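PDB 4O9D: Rik1-associated factor 1 from Schizosaccharomyces pombe, which is a WD-repeat propeller subunit of the Clr4 methyltransferase complex, which ubiquitylates and methylates histone H3 to establish heterochromatin. Local coordinates for residues K179-G193 against D233-V246. Sequence-based numbering, arbitrary orientation.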
# COMPACT_ATOMS: atom_id res chain seq x y z
N LYS A 179 3.38 -2.97 -25.44
CA LYS A 179 4.63 -2.37 -24.97
C LYS A 179 5.27 -3.16 -23.83
O LYS A 179 6.32 -2.76 -23.33
CB LYS A 179 4.38 -0.92 -24.55
CG LYS A 179 4.04 -0.00 -25.74
CD LYS A 179 3.63 1.37 -25.27
CE LYS A 179 3.58 2.36 -26.42
NZ LYS A 179 3.08 3.67 -25.93
N GLY A 180 4.66 -4.27 -23.43
CA GLY A 180 5.20 -5.11 -22.38
C GLY A 180 5.17 -4.50 -20.97
O GLY A 180 5.96 -4.91 -20.13
N TYR A 181 4.25 -3.56 -20.72
CA TYR A 181 4.11 -2.94 -19.41
C TYR A 181 3.55 -3.88 -18.34
O TYR A 181 2.85 -4.85 -18.64
CB TYR A 181 3.20 -1.70 -19.48
CG TYR A 181 3.79 -0.52 -20.24
CD1 TYR A 181 5.13 -0.49 -20.61
CD2 TYR A 181 2.99 0.55 -20.59
CE1 TYR A 181 5.66 0.61 -21.30
CE2 TYR A 181 3.50 1.63 -21.29
CZ TYR A 181 4.84 1.65 -21.64
OH TYR A 181 5.34 2.73 -22.33
N SER A 182 3.88 -3.60 -17.09
CA SER A 182 3.32 -4.35 -15.96
C SER A 182 2.26 -3.49 -15.31
O SER A 182 2.41 -2.28 -15.24
CB SER A 182 4.40 -4.71 -14.97
OG SER A 182 5.27 -5.70 -15.51
N ALA A 183 1.15 -4.11 -14.89
CA ALA A 183 0.16 -3.40 -14.11
C ALA A 183 0.60 -3.51 -12.66
O ALA A 183 0.65 -4.62 -12.10
CB ALA A 183 -1.21 -4.00 -14.29
N SER A 184 0.92 -2.37 -12.05
CA SER A 184 1.49 -2.38 -10.71
C SER A 184 0.74 -1.55 -9.64
O SER A 184 1.09 -1.64 -8.47
CB SER A 184 2.95 -1.92 -10.76
OG SER A 184 3.73 -2.83 -11.54
N LEU A 185 -0.24 -0.74 -10.05
CA LEU A 185 -1.02 0.07 -9.10
C LEU A 185 -2.48 -0.05 -9.45
O LEU A 185 -2.81 -0.13 -10.64
CB LEU A 185 -0.63 1.55 -9.19
CG LEU A 185 0.89 1.73 -9.04
CD1 LEU A 185 1.31 3.13 -9.52
CD2 LEU A 185 1.27 1.47 -7.62
N ILE A 186 -3.37 0.01 -8.47
CA ILE A 186 -4.80 -0.11 -8.80
C ILE A 186 -5.66 0.48 -7.70
O ILE A 186 -5.37 0.30 -6.50
CB ILE A 186 -5.15 -1.61 -9.10
CG1 ILE A 186 -6.33 -1.75 -10.07
CG2 ILE A 186 -5.40 -2.42 -7.78
CD1 ILE A 186 -6.39 -3.14 -10.76
N GLU A 187 -6.70 1.23 -8.09
CA GLU A 187 -7.64 1.82 -7.13
C GLU A 187 -9.05 1.93 -7.75
O GLU A 187 -9.20 2.18 -8.95
CB GLU A 187 -7.21 3.25 -6.71
CG GLU A 187 -5.79 3.40 -6.17
CD GLU A 187 -5.63 3.01 -4.69
OE1 GLU A 187 -4.49 2.62 -4.30
OE2 GLU A 187 -6.63 3.10 -3.93
N PHE A 188 -10.08 1.75 -6.94
CA PHE A 188 -11.42 2.10 -7.37
C PHE A 188 -11.71 3.58 -7.19
O PHE A 188 -11.13 4.23 -6.32
CB PHE A 188 -12.44 1.31 -6.56
CG PHE A 188 -12.56 -0.14 -6.98
CD1 PHE A 188 -13.33 -0.49 -8.08
CD2 PHE A 188 -11.92 -1.14 -6.26
CE1 PHE A 188 -13.46 -1.85 -8.48
CE2 PHE A 188 -12.05 -2.49 -6.65
CZ PHE A 188 -12.83 -2.83 -7.76
N SER A 189 -12.66 4.11 -7.97
CA SER A 189 -13.04 5.50 -7.84
C SER A 189 -14.53 5.69 -8.15
O SER A 189 -15.01 5.18 -9.17
CB SER A 189 -12.18 6.35 -8.78
OG SER A 189 -12.52 7.72 -8.74
N ASN A 190 -15.25 6.41 -7.29
CA ASN A 190 -16.67 6.72 -7.55
C ASN A 190 -17.17 8.04 -6.95
O ASN A 190 -18.38 8.25 -6.82
CB ASN A 190 -17.62 5.57 -7.11
CG ASN A 190 -17.61 5.32 -5.61
OD1 ASN A 190 -17.23 6.18 -4.80
ND2 ASN A 190 -18.07 4.13 -5.22
N PHE A 191 -16.26 8.93 -6.61
CA PHE A 191 -16.65 10.29 -6.21
C PHE A 191 -17.62 10.22 -5.02
O PHE A 191 -18.72 10.78 -5.05
CB PHE A 191 -17.25 11.03 -7.42
CG PHE A 191 -17.53 12.49 -7.19
CD1 PHE A 191 -16.66 13.28 -6.46
CD2 PHE A 191 -18.68 13.07 -7.73
CE1 PHE A 191 -16.93 14.64 -6.25
CE2 PHE A 191 -18.96 14.44 -7.53
CZ PHE A 191 -18.08 15.22 -6.79
N LEU A 192 -17.17 9.48 -4.00
CA LEU A 192 -17.90 9.25 -2.76
C LEU A 192 -19.30 8.73 -3.01
O LEU A 192 -20.26 9.20 -2.41
CB LEU A 192 -17.96 10.53 -1.89
CG LEU A 192 -18.14 10.31 -0.38
CD1 LEU A 192 -17.00 9.47 0.19
CD2 LEU A 192 -18.22 11.64 0.38
N GLY A 193 -19.42 7.75 -3.91
CA GLY A 193 -20.72 7.12 -4.15
C GLY A 193 -21.69 7.91 -5.04
O GLY A 193 -22.81 7.45 -5.30
N ASP A 233 4.48 8.55 -21.42
CA ASP A 233 4.72 7.19 -20.92
C ASP A 233 5.85 7.23 -19.91
O ASP A 233 6.99 7.57 -20.25
CB ASP A 233 5.04 6.20 -22.06
CG ASP A 233 3.77 5.59 -22.68
OD1 ASP A 233 2.71 6.26 -22.66
OD2 ASP A 233 3.83 4.43 -23.16
N GLU A 234 5.50 6.93 -18.65
CA GLU A 234 6.37 7.10 -17.48
C GLU A 234 5.97 5.97 -16.52
O GLU A 234 4.84 5.49 -16.56
CB GLU A 234 6.13 8.47 -16.81
CG GLU A 234 6.36 9.68 -17.75
CD GLU A 234 5.83 11.01 -17.19
OE1 GLU A 234 5.10 11.04 -16.17
OE2 GLU A 234 6.13 12.03 -17.82
N ALA A 235 6.90 5.57 -15.66
CA ALA A 235 6.67 4.47 -14.72
C ALA A 235 5.97 4.99 -13.48
O ALA A 235 6.58 5.69 -12.65
CB ALA A 235 7.99 3.81 -14.35
N PHE A 236 4.71 4.64 -13.33
CA PHE A 236 3.95 5.08 -12.18
C PHE A 236 4.26 4.23 -10.96
O PHE A 236 4.37 3.00 -11.05
CB PHE A 236 2.46 5.12 -12.50
CG PHE A 236 2.10 6.31 -13.33
CD1 PHE A 236 2.39 6.34 -14.68
CD2 PHE A 236 1.54 7.43 -12.74
CE1 PHE A 236 2.12 7.46 -15.43
CE2 PHE A 236 1.27 8.55 -13.50
CZ PHE A 236 1.55 8.58 -14.83
N THR A 237 4.43 4.92 -9.84
CA THR A 237 4.95 4.34 -8.62
C THR A 237 3.95 4.39 -7.48
O THR A 237 4.05 3.60 -6.55
CB THR A 237 6.26 5.06 -8.15
OG1 THR A 237 6.03 6.46 -7.93
CG2 THR A 237 7.38 4.88 -9.18
N SER A 238 2.97 5.29 -7.52
CA SER A 238 2.10 5.40 -6.37
C SER A 238 0.79 6.13 -6.71
O SER A 238 0.79 7.04 -7.52
CB SER A 238 2.87 6.17 -5.29
OG SER A 238 2.02 6.70 -4.32
N LEU A 239 -0.31 5.71 -6.09
CA LEU A 239 -1.65 6.26 -6.31
C LEU A 239 -2.26 6.50 -4.96
O LEU A 239 -2.18 5.62 -4.08
CB LEU A 239 -2.57 5.24 -7.03
CG LEU A 239 -2.30 4.79 -8.46
CD1 LEU A 239 -3.45 3.83 -8.94
CD2 LEU A 239 -2.21 5.95 -9.41
N TYR A 240 -2.85 7.68 -4.77
CA TYR A 240 -3.44 7.98 -3.47
C TYR A 240 -4.73 8.76 -3.67
O TYR A 240 -4.71 9.82 -4.28
CB TYR A 240 -2.44 8.79 -2.62
CG TYR A 240 -2.95 9.17 -1.26
CD1 TYR A 240 -3.83 10.23 -1.10
CD2 TYR A 240 -2.53 8.49 -0.12
CE1 TYR A 240 -4.28 10.61 0.16
CE2 TYR A 240 -2.97 8.87 1.16
CZ TYR A 240 -3.86 9.93 1.28
OH TYR A 240 -4.34 10.29 2.52
N MET A 241 -5.83 8.23 -3.14
CA MET A 241 -7.16 8.86 -3.26
C MET A 241 -7.48 9.72 -2.01
O MET A 241 -7.37 9.24 -0.86
CB MET A 241 -8.24 7.77 -3.46
CG MET A 241 -9.67 8.31 -3.53
SD MET A 241 -10.02 9.18 -5.10
CE MET A 241 -10.03 7.80 -6.26
N HIS A 242 -7.85 10.98 -2.20
CA HIS A 242 -8.27 11.79 -1.06
C HIS A 242 -9.49 11.16 -0.38
O HIS A 242 -10.36 10.56 -1.05
CB HIS A 242 -8.54 13.24 -1.47
CG HIS A 242 -8.60 14.18 -0.32
ND1 HIS A 242 -9.79 14.61 0.22
CD2 HIS A 242 -7.62 14.76 0.42
CE1 HIS A 242 -9.55 15.42 1.24
NE2 HIS A 242 -8.24 15.53 1.37
N PRO A 243 -9.56 11.26 0.95
CA PRO A 243 -10.68 10.68 1.73
C PRO A 243 -12.05 11.23 1.29
O PRO A 243 -13.07 10.61 1.57
CB PRO A 243 -10.39 11.15 3.17
CG PRO A 243 -8.95 11.46 3.21
CD PRO A 243 -8.58 11.94 1.82
N SER A 244 -12.07 12.40 0.66
CA SER A 244 -13.32 12.96 0.15
C SER A 244 -13.65 12.39 -1.22
O SER A 244 -14.74 12.61 -1.75
CB SER A 244 -13.20 14.47 0.00
OG SER A 244 -12.39 14.76 -1.13
N GLN A 245 -12.69 11.66 -1.78
CA GLN A 245 -12.79 11.06 -3.10
C GLN A 245 -13.08 12.08 -4.23
O GLN A 245 -13.57 11.71 -5.29
CB GLN A 245 -13.81 9.91 -3.07
CG GLN A 245 -13.55 8.91 -1.88
CD GLN A 245 -14.58 7.77 -1.79
OE1 GLN A 245 -15.47 7.64 -2.63
NE2 GLN A 245 -14.45 6.94 -0.76
N VAL A 246 -12.77 13.35 -4.02
CA VAL A 246 -12.91 14.36 -5.08
C VAL A 246 -11.73 14.32 -6.06
O VAL A 246 -11.80 14.85 -7.17
CB VAL A 246 -13.07 15.81 -4.51
CG1 VAL A 246 -14.23 15.86 -3.48
CG2 VAL A 246 -11.77 16.28 -3.87
O HOH W 1 -5.75 5.58 -2.11
O HOH W 2 -13.22 8.88 -6.35
O HOH W 3 -14.17 6.63 -4.66
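Leu185 and Leu239 meet between two roughly parallel propeller strands, 182-189 and 235-241, whose segment axes come within 7.1 Å at 20°, too far for backbone pairing. Leu239 CD1 lies 3.6 Å from Leu185 CB and also meets the CG of Glu187, whose bend at chi2 (-81°) turns its carboxylate along the gap; there a water links OE2, weakly, to Met241 N. Leucine suits this tight part because its branched apolar end lays CD1 against the Phe236 to Ser238 backbone. Flexible Met241, bent twice, lays CE 3.5 Å from Ser189 OG.

Both ends are more polar. Tyr181 OH gives Asp233 OD2 a very short hydrogen bond (2.4 Å) at the ring edge, while exposed Lys179 reaches the same oxygen from above the carboxylate plane in a salt bridge; the short carboxylate also pairs OD1 with Lys228. Were Asp233 an alanine, both lysines and the tyrosine hydroxyl would probably lose their shared partner. At the looser, solvent end, beside exposed Leu192, water joins Phe191 N, Gln245 O and Ser189 OG, itself hydrogen-bonded to Tyr268 OH.

Both strands are the innermost of successive four-stranded blades, backed by strands 198-204 and 247-253, with Leu215 of strand 214-219 touching Phe236 and Leu239.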